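PDB 1J3N: 3-oxoacyl-(acyl-carrier protein) synthase II from Thermus thermophilus, which catalyses the condensation of malonyl-ACP with a growing acyl-ACP chain in fatty acid elongation, working as a homodimer. Local coordinates for residues L9-P14 with E20-A25; A282-D287 with N400-F405; L314-V319 with L327-T332; I349-A354 with D387-N392. All coordinates share one frame; numbering follows the deposited sequence.

Contact 4 lies at the middle of the set, its centre about 14 Å from that of contact 1, 13 Å from that of contact 3 and 12 Å from that of contact 2. Contacts 2 and 4 are joined through neighbouring antiparallel strands, with Phe405 N 2.8 Å from Ala389 O, probably a hydrogen bond. Contacts 1 and 4 meet where His23 CD2 comes 3.5 Å from Gln353 CB, and contacts 2 and 3 where their helices pack through Leu285 and Val319. All four are helix-on-strand contacts of the layered thiolase fold. The nucleophilic cysteine expected from the family lies outside their segments.

Contact 1. Residues L9-P14 with E20-A25; sequences LGALTP and EAFHKA
Thr13 lays its methyl group on the aromatic face of Phe22, and the two side chains cross at about a right angle. CG2 of Thr13 sits 4.0 Å from the centroid of the Phe22 ring and 15° off its normal, a CH-pi contact made over the face, displaced toward the rim on the CD1 side. The hydroxyl of Thr13 comes close too, OG1 lying 3.6 Å from Phe22 CD1, but its polar partners are elsewhere: it hydrogen bonds to Gly16 O and Ile15 N in the turn that follows. Those bonds fix the rotation of the threonine and thereby hold its methyl group over the ring. Phe22 reaches the strand because CG stands anti to the backbone N (chi1 177°), directing the ring off the helix toward residues 11 and 13. At the other ortho carbon Ala11 approaches obliquely, its CB 4.1 Å from Phe22 CD2. Replacing Phe22 with an alanine would probably open a gap between strand and helix and leave the Thr13 methyl without its aromatic partner. Further round, the ring meets Val346 and Gln353 of helix 343-357, and its CZ touches the methyl group of Thr332. Strand 4-13 pairs antiparallel with strands 232-240 and 253-262; on one face of it Ala11 and Thr13 receive helix 19-28, while Leu12 turns away from that helix to pack on Tyr74 and Ile77 of helix 70-86.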
loop_
_atom_site.group_PDB
_atom_site.type_symbol
_atom_site.label_atom_id
_atom_site.label_comp_id
_atom_site.label_asym_id
_atom_site.label_seq_id
_atom_site.Cartn_x
_atom_site.Cartn_y
_atom_site.Cartn_z
ATOM N N LEU A 9 14.979 -1.369 -16.765
ATOM C CA LEU A 9 13.610 -1.717 -17.089
ATOM C C LEU A 9 13.445 -3.232 -17.045
ATOM O O LEU A 9 14.062 -3.961 -17.824
ATOM C CB LEU A 9 13.243 -1.188 -18.482
ATOM C CG LEU A 9 13.411 0.323 -18.702
ATOM C CD1 LEU A 9 13.267 0.647 -20.177
ATOM C CD2 LEU A 9 12.384 1.099 -17.878
ATOM N N GLY A 10 12.634 -3.694 -16.100
ATOM C CA GLY A 10 12.361 -5.113 -15.962
ATOM C C GLY A 10 10.906 -5.305 -16.328
ATOM O O GLY A 10 10.016 -4.975 -15.547
ATOM N N ALA A 11 10.663 -5.825 -17.524
ATOM C CA ALA A 11 9.305 -6.027 -18.002
ATOM C C ALA A 11 8.927 -7.491 -18.193
ATOM O O ALA A 11 9.627 -8.237 -18.876
ATOM C CB ALA A 11 9.116 -5.277 -19.321
ATOM N N LEU A 12 7.821 -7.894 -17.572
ATOM C CA LEU A 12 7.313 -9.258 -17.708
ATOM C C LEU A 12 5.886 -9.051 -18.207
ATOM O O LEU A 12 4.979 -8.798 -17.417
ATOM C CB LEU A 12 7.315 -9.977 -16.355
ATOM C CG LEU A 12 6.962 -11.466 -16.384
ATOM C CD1 LEU A 12 7.922 -12.213 -17.306
ATOM C CD2 LEU A 12 7.027 -12.034 -14.979
ATOM N N THR A 13 5.688 -9.156 -19.519
ATOM C CA THR A 13 4.369 -8.905 -20.098
ATOM C C THR A 13 3.787 -9.980 -21.000
ATOM O O THR A 13 4.479 -10.911 -21.412
ATOM C CB THR A 13 4.384 -7.590 -20.918
ATOM O OG1 THR A 13 4.890 -7.850 -22.236
ATOM C CG2 THR A 13 5.274 -6.566 -20.246
ATOM N N PRO A 14 2.482 -9.854 -21.317
ATOM C CA PRO A 14 1.736 -10.777 -22.179
ATOM C C PRO A 14 2.224 -10.816 -23.633
ATOM O O PRO A 14 1.808 -11.678 -24.401
ATOM C CB PRO A 14 0.303 -10.259 -22.075
ATOM C CG PRO A 14 0.239 -9.765 -20.678
ATOM C CD PRO A 14 1.550 -8.993 -20.568
ATOM N N GLU A 20 13.383 -5.386 -23.852
ATOM C CA GLU A 20 13.556 -5.289 -25.301
ATOM C C GLU A 20 12.453 -6.028 -26.064
ATOM O O GLU A 20 11.893 -5.492 -27.021
ATOM C CB GLU A 20 14.938 -5.811 -25.714
ATOM C CG GLU A 20 15.261 -5.654 -27.205
ATOM C CD GLU A 20 15.064 -4.229 -27.725
ATOM O OE1 GLU A 20 15.578 -3.278 -27.098
ATOM O OE2 GLU A 20 14.402 -4.059 -28.774
ATOM N N ALA A 21 12.136 -7.251 -25.645
ATOM C CA ALA A 21 11.082 -8.021 -26.306
ATOM C C ALA A 21 9.765 -7.248 -26.260
ATOM O O ALA A 21 9.000 -7.238 -27.227
ATOM C CB ALA A 21 10.906 -9.385 -25.624
ATOM N N PHE A 22 9.509 -6.602 -25.128
ATOM C CA PHE A 22 8.293 -5.818 -24.935
ATOM C C PHE A 22 8.234 -4.670 -25.936
ATOM O O PHE A 22 7.197 -4.432 -26.554
ATOM C CB PHE A 22 8.246 -5.286 -23.490
ATOM C CG PHE A 22 7.062 -4.388 -23.188
ATOM C CD1 PHE A 22 5.785 -4.702 -23.645
ATOM C CD2 PHE A 22 7.227 -3.254 -22.408
ATOM C CE1 PHE A 22 4.684 -3.892 -23.327
ATOM C CE2 PHE A 22 6.145 -2.441 -22.083
ATOM C CZ PHE A 22 4.861 -2.767 -22.550
ATOM N N HIS A 23 9.353 -3.975 -26.109
ATOM C CA HIS A 23 9.419 -2.841 -27.028
ATOM C C HIS A 23 9.206 -3.243 -28.490
ATOM O O HIS A 23 8.428 -2.615 -29.210
ATOM C CB HIS A 23 10.757 -2.106 -26.874
ATOM C CG HIS A 23 10.803 -0.801 -27.602
ATOM N ND1 HIS A 23 11.424 -0.651 -28.823
ATOM C CD2 HIS A 23 10.226 0.392 -27.324
ATOM C CE1 HIS A 23 11.225 0.578 -29.268
ATOM N NE2 HIS A 23 10.501 1.230 -28.377
ATOM N N LYS A 24 9.901 -4.288 -28.926
ATOM C CA LYS A 24 9.751 -4.765 -30.291
ATOM C C LYS A 24 8.304 -5.185 -30.553
ATOM O O LYS A 24 7.740 -4.880 -31.602
ATOM C CB LYS A 24 10.683 -5.954 -30.548
ATOM C CG LYS A 24 12.135 -5.576 -30.782
ATOM C CD LYS A 24 12.921 -6.766 -31.331
ATOM C CE LYS A 24 14.331 -6.371 -31.739
ATOM N NZ LYS A 24 15.040 -7.493 -32.419
ATOM N N ALA A 25 7.711 -5.886 -29.589
ATOM C CA ALA A 25 6.332 -6.361 -29.703
ATOM C C ALA A 25 5.325 -5.213 -29.816
ATOM O O ALA A 25 4.299 -5.334 -30.500
ATOM C CB ALA A 25 5.989 -7.245 -28.506
#

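Contact 2. Residues A282-D287 with N400-F405; sequences ARALKD and NAVLAF
Ala284 and Val402 make the apolar part of this helix-on-strand contact. The single methyl carbon CB of Ala284 lies 3.6 Å from CG1 of Val402. Chi1 of Val402 near 177° sets CG1 anti to the backbone N and aims this branch at the helix. With so small a side chain on the helix the two backbones come near, the CA atoms of Ala284 and Val402 being 6.0 Å apart. The second kind of contact is between methyl and backbone: Ala404, two residues along the same face of the strand, brings its CB to 4.2 Å from the carbonyl oxygen of Ala284. Polar links run from the helix to the adjoining strand 253-262 instead, where Asp287 OD2 hydrogen bonds to Phe258 N and Arg283 NH1 to Arg260 O. The same Arg283 NH1 also bonds to Thr151 O of the second subunit, tying the helix to the dimer partner. On the strand, Val402 and Ala404 also pack against Leu390 of strand 388-394. An outer helix laid on a mixed sheet through alanine and valine in this way fits the layered alpha-beta architecture of the thiolase fold shared by beta-ketoacyl synthases.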
loop_
_atom_site.group_PDB
_atom_site.type_symbol
_atom_site.label_atom_id
_atom_site.label_comp_id
_atom_site.label_asym_id
_atom_site.label_seq_id
_atom_site.Cartn_x
_atom_site.Cartn_y
_atom_site.Cartn_z
ATOM N N ALA A 282 -2.850 17.773 -14.001
ATOM C CA ALA A 282 -2.448 19.155 -13.731
ATOM C C ALA A 282 -1.407 19.204 -12.618
ATOM O O ALA A 282 -0.492 20.030 -12.639
ATOM C CB ALA A 282 -3.669 19.997 -13.344
ATOM N N ARG A 283 -1.545 18.317 -11.641
ATOM C CA ARG A 283 -0.592 18.275 -10.543
ATOM C C ARG A 283 0.741 17.691 -10.983
ATOM O O ARG A 283 1.787 18.052 -10.441
ATOM C CB ARG A 283 -1.167 17.476 -9.371
ATOM C CG ARG A 283 -2.246 18.239 -8.640
ATOM C CD ARG A 283 -3.016 17.385 -7.668
ATOM N NE ARG A 283 -3.931 18.206 -6.884
ATOM C CZ ARG A 283 -4.848 17.723 -6.054
ATOM N NH1 ARG A 283 -4.983 16.414 -5.896
ATOM N NH2 ARG A 283 -5.621 18.555 -5.368
ATOM N N ALA A 284 0.707 16.794 -11.966
ATOM C CA ALA A 284 1.943 16.189 -12.463
ATOM C C ALA A 284 2.735 17.235 -13.232
ATOM O O ALA A 284 3.961 17.283 -13.148
ATOM C CB ALA A 284 1.633 15.007 -13.359
ATOM N N LEU A 285 2.026 18.067 -13.992
ATOM C CA LEU A 285 2.670 19.124 -14.760
ATOM C C LEU A 285 3.286 20.145 -13.806
ATOM O O LEU A 285 4.440 20.531 -13.967
ATOM C CB LEU A 285 1.664 19.811 -15.692
ATOM C CG LEU A 285 1.144 18.951 -16.855
ATOM C CD1 LEU A 285 0.069 19.713 -17.622
ATOM C CD2 LEU A 285 2.293 18.573 -17.772
ATOM N N LYS A 286 2.512 20.576 -12.814
ATOM C CA LYS A 286 2.986 21.537 -11.817
ATOM C C LYS A 286 4.210 20.995 -11.075
ATOM O O LYS A 286 5.204 21.698 -10.901
ATOM C CB LYS A 286 1.873 21.845 -10.804
ATOM C CG LYS A 286 0.692 22.646 -11.362
ATOM C CD LYS A 286 -0.448 22.748 -10.340
ATOM C CE LYS A 286 -1.557 23.701 -10.794
ATOM N NZ LYS A 286 -2.233 23.288 -12.059
ATOM N N ASP A 287 4.133 19.744 -10.634
ATOM C CA ASP A 287 5.243 19.115 -9.914
ATOM C C ASP A 287 6.521 19.060 -10.780
ATOM O O ASP A 287 7.630 19.268 -10.279
ATOM C CB ASP A 287 4.827 17.703 -9.467
ATOM C CG ASP A 287 5.897 17.005 -8.648
ATOM O OD1 ASP A 287 6.336 17.571 -7.625
ATOM O OD2 ASP A 287 6.293 15.882 -9.027
ATOM N N ASN A 400 -6.221 8.537 -8.543
ATOM C CA ASN A 400 -5.634 8.996 -9.790
ATOM C C ASN A 400 -4.165 9.285 -9.556
ATOM O O ASN A 400 -3.811 10.032 -8.648
ATOM C CB ASN A 400 -6.339 10.265 -10.274
ATOM C CG ASN A 400 -7.820 10.062 -10.458
ATOM O OD1 ASN A 400 -8.242 9.186 -11.208
ATOM N ND2 ASN A 400 -8.622 10.861 -9.767
ATOM N N ALA A 401 -3.315 8.677 -10.374
ATOM C CA ALA A 401 -1.878 8.866 -10.264
ATOM C C ALA A 401 -1.315 9.085 -11.664
ATOM O O ALA A 401 -1.596 8.316 -12.590
ATOM C CB ALA A 401 -1.236 7.640 -9.609
ATOM N N VAL A 402 -0.524 10.138 -11.808
ATOM C CA VAL A 402 0.083 10.490 -13.083
ATOM C C VAL A 402 1.590 10.716 -12.945
ATOM O O VAL A 402 2.050 11.355 -11.995
ATOM C CB VAL A 402 -0.551 11.785 -13.646
ATOM C CG1 VAL A 402 0.136 12.188 -14.946
ATOM C CG2 VAL A 402 -2.040 11.575 -13.864
ATOM N N LEU A 403 2.352 10.179 -13.892
ATOM C CA LEU A 403 3.792 10.350 -13.884
ATOM C C LEU A 403 4.180 11.164 -15.109
ATOM O O LEU A 403 3.582 11.016 -16.180
ATOM C CB LEU A 403 4.516 8.992 -13.915
ATOM C CG LEU A 403 4.412 8.094 -12.672
ATOM C CD1 LEU A 403 5.227 6.836 -12.894
ATOM C CD2 LEU A 403 4.915 8.821 -11.444
ATOM N N ALA A 404 5.172 12.027 -14.933
ATOM C CA ALA A 404 5.679 12.868 -16.003
ATOM C C ALA A 404 7.137 12.504 -16.245
ATOM O O ALA A 404 7.967 12.563 -15.333
ATOM C CB ALA A 404 5.563 14.345 -15.623
ATOM N N PHE A 405 7.445 12.140 -17.485
ATOM C CA PHE A 405 8.796 11.759 -17.859
ATOM C C PHE A 405 9.424 12.778 -18.796
ATOM O O PHE A 405 8.753 13.362 -19.644
ATOM C CB PHE A 405 8.778 10.380 -18.520
ATOM C CG PHE A 405 8.506 9.252 -17.556
ATOM C CD1 PHE A 405 9.473 8.864 -16.626
ATOM C CD2 PHE A 405 7.290 8.574 -17.579
ATOM C CE1 PHE A 405 9.235 7.814 -15.737
ATOM C CE2 PHE A 405 7.041 7.520 -16.690
ATOM C CZ PHE A 405 8.016 7.143 -15.771
#

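Contact 3. Residues L314-V319 with L327-T332; sequences LAIKRV and LMVSST
Ile316 meets Leu327 and Val329 with two different branches, and its conformation decides which goes where. Its CG1 arm lies anti to the carbonyl carbon (chi1 -77°), which places the CG2 methyl anti to the backbone N. This methyl touches CD1 of Leu327 at 3.6 Å, the closest approach between the segments. The longer arm is fully extended, with CD1 anti to CA (chi2 180°), and reaches past the leucine to come 4.4 Å from CG2 of Val329, a much looser contact. Leu327 presents its CD1 methyl to the helix, its chain extended, while its CD2 methyl lies further from Ile316. The side chains of Ile316 and Leu327 cross obliquely, touching through single methyl groups.

The side chains alone bridge the distance, since the nearest CA atoms, those of Ile316 and Leu327, remain 9.5 Å apart. Ile298 of strand 297-299 packs on both Ile316 and Leu327, and Met281 of helix 275-288 touches Ile316 as well. Lys317, on a side of the helix turned from the strand, forms a salt bridge with Asp374. Helix 306-324 here connects the parallel neighbours 297-299 and 328-330, and Ile316, Leu327 and Val329 form the apolar seam of a classic beta-alpha-beta crossover.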
loop_
_atom_site.group_PDB
_atom_site.type_symbol
_atom_site.label_atom_id
_atom_site.label_comp_id
_atom_site.label_asym_id
_atom_site.label_seq_id
_atom_site.Cartn_x
_atom_site.Cartn_y
_atom_site.Cartn_z
ATOM N N LEU A 314 -11.922 13.766 -22.101
ATOM C CA LEU A 314 -12.489 15.034 -21.648
ATOM C C LEU A 314 -11.530 15.721 -20.682
ATOM O O LEU A 314 -11.420 16.947 -20.674
ATOM C CB LEU A 314 -13.831 14.808 -20.950
ATOM C CG LEU A 314 -15.018 14.401 -21.834
ATOM C CD1 LEU A 314 -16.223 14.123 -20.966
ATOM C CD2 LEU A 314 -15.322 15.509 -22.835
ATOM N N ALA A 315 -10.838 14.922 -19.872
ATOM C CA ALA A 315 -9.879 15.446 -18.903
ATOM C C ALA A 315 -8.634 15.976 -19.611
ATOM O O ALA A 315 -8.019 16.958 -19.174
ATOM C CB ALA A 315 -9.489 14.352 -17.911
ATOM N N ILE A 316 -8.251 15.312 -20.698
ATOM C CA ILE A 316 -7.082 15.736 -21.456
ATOM C C ILE A 316 -7.397 17.054 -22.157
ATOM O O ILE A 316 -6.627 18.009 -22.067
ATOM C CB ILE A 316 -6.666 14.661 -22.489
ATOM C CG1 ILE A 316 -5.935 13.521 -21.771
ATOM C CG2 ILE A 316 -5.791 15.269 -23.578
ATOM C CD1 ILE A 316 -5.490 12.407 -22.680
ATOM N N LYS A 317 -8.537 17.108 -22.839
ATOM C CA LYS A 317 -8.943 18.324 -23.538
ATOM C C LYS A 317 -9.069 19.481 -22.556
ATOM O O LYS A 317 -8.830 20.633 -22.906
ATOM C CB LYS A 317 -10.284 18.112 -24.251
ATOM C CG LYS A 317 -10.239 17.128 -25.408
ATOM C CD LYS A 317 -11.636 16.888 -25.976
ATOM C CE LYS A 317 -11.598 15.920 -27.144
ATOM N NZ LYS A 317 -12.963 15.622 -27.674
ATOM N N ARG A 318 -9.435 19.171 -21.319
ATOM C CA ARG A 318 -9.593 20.207 -20.312
ATOM C C ARG A 318 -8.262 20.781 -19.842
ATOM O O ARG A 318 -8.131 21.994 -19.663
ATOM C CB ARG A 318 -10.371 19.668 -19.110
ATOM C CG ARG A 318 -10.699 20.741 -18.076
ATOM C CD ARG A 318 -11.577 20.226 -16.940
ATOM N NE ARG A 318 -12.831 19.643 -17.412
ATOM C CZ ARG A 318 -12.988 18.358 -17.723
ATOM N NH1 ARG A 318 -11.966 17.519 -17.612
ATOM N NH2 ARG A 318 -14.166 17.910 -18.140
ATOM N N VAL A 319 -7.276 19.911 -19.644
ATOM C CA VAL A 319 -5.961 20.337 -19.174
ATOM C C VAL A 319 -5.058 20.881 -20.278
ATOM O O VAL A 319 -4.251 21.772 -20.041
ATOM C CB VAL A 319 -5.208 19.169 -18.488
ATOM C CG1 VAL A 319 -3.862 19.648 -17.974
ATOM C CG2 VAL A 319 -6.041 18.608 -17.354
ATOM N N LEU A 327 -1.344 16.693 -29.373
ATOM C CA LEU A 327 -0.811 15.592 -28.580
ATOM C C LEU A 327 -0.918 14.271 -29.315
ATOM O O LEU A 327 -1.674 14.138 -30.271
ATOM C CB LEU A 327 -1.594 15.444 -27.272
ATOM C CG LEU A 327 -1.500 16.442 -26.122
ATOM C CD1 LEU A 327 -2.637 16.166 -25.151
ATOM C CD2 LEU A 327 -0.152 16.322 -25.431
ATOM N N MET A 328 -0.146 13.297 -28.855
ATOM C CA MET A 328 -0.197 11.950 -29.400
ATOM C C MET A 328 -0.558 11.123 -28.181
ATOM O O MET A 328 0.090 11.238 -27.140
ATOM C CB MET A 328 1.161 11.501 -29.949
ATOM C CG MET A 328 1.517 12.096 -31.299
ATOM S SD MET A 328 3.041 11.395 -31.954
ATOM C CE MET A 328 4.255 12.296 -30.955
ATOM N N VAL A 329 -1.601 10.312 -28.298
ATOM C CA VAL A 329 -2.040 9.496 -27.180
ATOM C C VAL A 329 -2.182 8.051 -27.633
ATOM O O VAL A 329 -2.763 7.779 -28.684
ATOM C CB VAL A 329 -3.416 9.992 -26.639
ATOM C CG1 VAL A 329 -3.760 9.284 -25.333
ATOM C CG2 VAL A 329 -3.392 11.504 -26.432
ATOM N N SER A 330 -1.631 7.119 -26.863
ATOM C CA SER A 330 -1.773 5.713 -27.226
ATOM C C SER A 330 -1.977 4.873 -25.972
ATOM O O SER A 330 -1.499 5.218 -24.888
ATOM C CB SER A 330 -0.558 5.213 -28.029
ATOM O OG SER A 330 0.529 4.845 -27.201
ATOM N N SER A 331 -2.718 3.783 -26.120
ATOM C CA SER A 331 -2.985 2.906 -24.996
ATOM C C SER A 331 -2.287 1.573 -25.158
ATOM O O SER A 331 -2.564 0.822 -26.097
ATOM C CB SER A 331 -4.487 2.671 -24.839
ATOM O OG SER A 331 -4.738 1.726 -23.812
ATOM N N THR A 332 -1.382 1.289 -24.228
ATOM C CA THR A 332 -0.640 0.038 -24.224
ATOM C C THR A 332 -1.648 -1.102 -24.033
ATOM O O THR A 332 -1.498 -2.191 -24.597
ATOM C CB THR A 332 0.372 0.009 -23.052
ATOM O OG1 THR A 332 1.257 1.132 -23.159
ATOM C CG2 THR A 332 1.186 -1.289 -23.063
#

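Contact 4. Residues I349-A354 with D387-N392; sequences IATVQA and DYALSN
Thr351 of helix 343-357 packs on Ala389 and Ser391 of strand 388-394. The helix lies between the two sheets of the thiolase fold, touching this strand and also, through Val346, Thr13 of strand 4-13. The helix and strand segments run almost antiparallel, at 168°, with their axes 8.8 Å apart.

On the helix side the close part belongs to Thr351. Its CG2, anti to the backbone N, is directed at the strand and settles 4.0 Å from CB of Ala389 and 4.1 Å from the carbonyl oxygen of Leu390. Beside it OG1 of Thr351 and OG of Ser391 stand 3.7 Å apart, near neighbours but not bonded to each other. The packing loosens toward the start of the strand, where the segment opens with exposed Asp387, whose carboxylate is held by a salt bridge to Arg407, and with partly exposed Tyr388. Ala354, a turn further along the helix, comes no nearer than 6.6 Å to the strand segment.

Phe405 and Asn299 also touch Thr351 from the neighbouring strands, so the residue is enclosed by the sheet on this side of its helix. A valine here would probably leave Glu347 O without its hydroxyl mate and set a methyl group beside the hydroxyl of Ser391. The polar end of Thr351 turns back on its own helix, OG1 hydrogen bonding to the carbonyl oxygen of Glu347 one turn earlier.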
loop_
_atom_site.group_PDB
_atom_site.type_symbol
_atom_site.label_atom_id
_atom_site.label_comp_id
_atom_site.label_asym_id
_atom_site.label_seq_id
_atom_site.Cartn_x
_atom_site.Cartn_y
_atom_site.Cartn_z
ATOM N N ILE A 349 7.078 1.772 -18.264
ATOM C CA ILE A 349 8.188 1.237 -19.034
ATOM C C ILE A 349 8.013 1.605 -20.511
ATOM O O ILE A 349 8.949 2.084 -21.162
ATOM C CB ILE A 349 8.292 -0.294 -18.858
ATOM C CG1 ILE A 349 8.688 -0.605 -17.398
ATOM C CG2 ILE A 349 9.321 -0.864 -19.840
ATOM C CD1 ILE A 349 8.933 -2.067 -17.096
ATOM N N ALA A 350 6.807 1.395 -21.028
ATOM C CA ALA A 350 6.498 1.710 -22.415
ATOM C C ALA A 350 6.689 3.209 -22.659
ATOM O O ALA A 350 7.215 3.618 -23.698
ATOM C CB ALA A 350 5.055 1.301 -22.738
ATOM N N THR A 351 6.272 4.022 -21.693
ATOM C CA THR A 351 6.388 5.475 -21.811
ATOM C C THR A 351 7.846 5.920 -21.811
ATOM O O THR A 351 8.226 6.832 -22.543
ATOM C CB THR A 351 5.629 6.186 -20.665
ATOM O OG1 THR A 351 4.256 5.765 -20.676
ATOM C CG2 THR A 351 5.687 7.696 -20.843
ATOM N N VAL A 352 8.667 5.277 -20.988
ATOM C CA VAL A 352 10.086 5.603 -20.937
ATOM C C VAL A 352 10.762 5.149 -22.232
ATOM O O VAL A 352 11.660 5.821 -22.730
ATOM C CB VAL A 352 10.778 4.916 -19.726
ATOM C CG1 VAL A 352 12.287 4.978 -19.867
ATOM C CG2 VAL A 352 10.351 5.599 -18.446
ATOM N N GLN A 353 10.313 4.013 -22.774
ATOM C CA GLN A 353 10.872 3.463 -24.014
ATOM C C GLN A 353 10.563 4.353 -25.220
ATOM O O GLN A 353 11.377 4.464 -26.136
ATOM C CB GLN A 353 10.335 2.051 -24.278
ATOM C CG GLN A 353 10.761 1.005 -23.249
ATOM C CD GLN A 353 10.270 -0.395 -23.586
ATOM O OE1 GLN A 353 9.097 -0.594 -23.909
ATOM N NE2 GLN A 353 11.164 -1.379 -23.485
ATOM N N ALA A 354 9.389 4.977 -25.224
ATOM C CA ALA A 354 9.007 5.860 -26.322
ATOM C C ALA A 354 9.892 7.111 -26.345
ATOM O O ALA A 354 10.220 7.617 -27.414
ATOM C CB ALA A 354 7.547 6.260 -26.201
ATOM N N ASP A 387 9.883 15.739 -25.768
ATOM C CA ASP A 387 10.711 16.119 -24.624
ATOM C C ASP A 387 10.044 15.702 -23.323
ATOM O O ASP A 387 10.719 15.383 -22.345
ATOM C CB ASP A 387 10.928 17.631 -24.596
ATOM C CG ASP A 387 11.649 18.140 -25.824
ATOM O OD1 ASP A 387 12.769 17.657 -26.096
ATOM O OD2 ASP A 387 11.095 19.022 -26.517
ATOM N N TYR A 388 8.712 15.717 -23.326
ATOM C CA TYR A 388 7.921 15.359 -22.154
ATOM C C TYR A 388 6.720 14.468 -22.499
ATOM O O TYR A 388 6.084 14.612 -23.560
ATOM C CB TYR A 388 7.435 16.631 -21.446
ATOM C CG TYR A 388 8.533 17.438 -20.774
ATOM C CD1 TYR A 388 9.071 17.038 -19.552
ATOM C CD2 TYR A 388 9.034 18.605 -21.362
ATOM C CE1 TYR A 388 10.078 17.778 -18.923
ATOM C CE2 TYR A 388 10.045 19.355 -20.742
ATOM C CZ TYR A 388 10.560 18.936 -19.523
ATOM O OH TYR A 388 11.551 19.668 -18.899
ATOM N N ALA A 389 6.410 13.555 -21.583
ATOM C CA ALA A 389 5.299 12.628 -21.754
ATOM C C ALA A 389 4.670 12.281 -20.409
ATOM O O ALA A 389 5.356 12.252 -19.375
ATOM C CB ALA A 389 5.788 11.353 -22.433
ATOM N N LEU A 390 3.363 12.025 -20.419
ATOM C CA LEU A 390 2.668 11.643 -19.198
ATOM C C LEU A 390 2.237 10.182 -19.282
ATOM O O LEU A 390 2.064 9.634 -20.377
ATOM C CB LEU A 390 1.421 12.510 -18.972
ATOM C CG LEU A 390 1.586 14.000 -18.658
ATOM C CD1 LEU A 390 0.223 14.585 -18.315
ATOM C CD2 LEU A 390 2.559 14.189 -17.489
ATOM N N SER A 391 2.075 9.567 -18.116
ATOM C CA SER A 391 1.620 8.193 -17.994
ATOM C C SER A 391 0.439 8.244 -17.027
ATOM O O SER A 391 0.617 8.523 -15.846
ATOM C CB SER A 391 2.723 7.308 -17.423
ATOM O OG SER A 391 2.365 5.944 -17.551
ATOM N N ASN A 392 -0.764 7.972 -17.528
ATOM C CA ASN A 392 -1.964 8.042 -16.697
ATOM C C ASN A 392 -2.450 6.734 -16.086
ATOM O O ASN A 392 -2.341 5.669 -16.690
ATOM C CB ASN A 392 -3.128 8.659 -17.486
ATOM C CG ASN A 392 -2.911 10.134 -17.815
ATOM O OD1 ASN A 392 -2.124 10.820 -17.168
ATOM N ND2 ASN A 392 -3.636 10.629 -18.818
#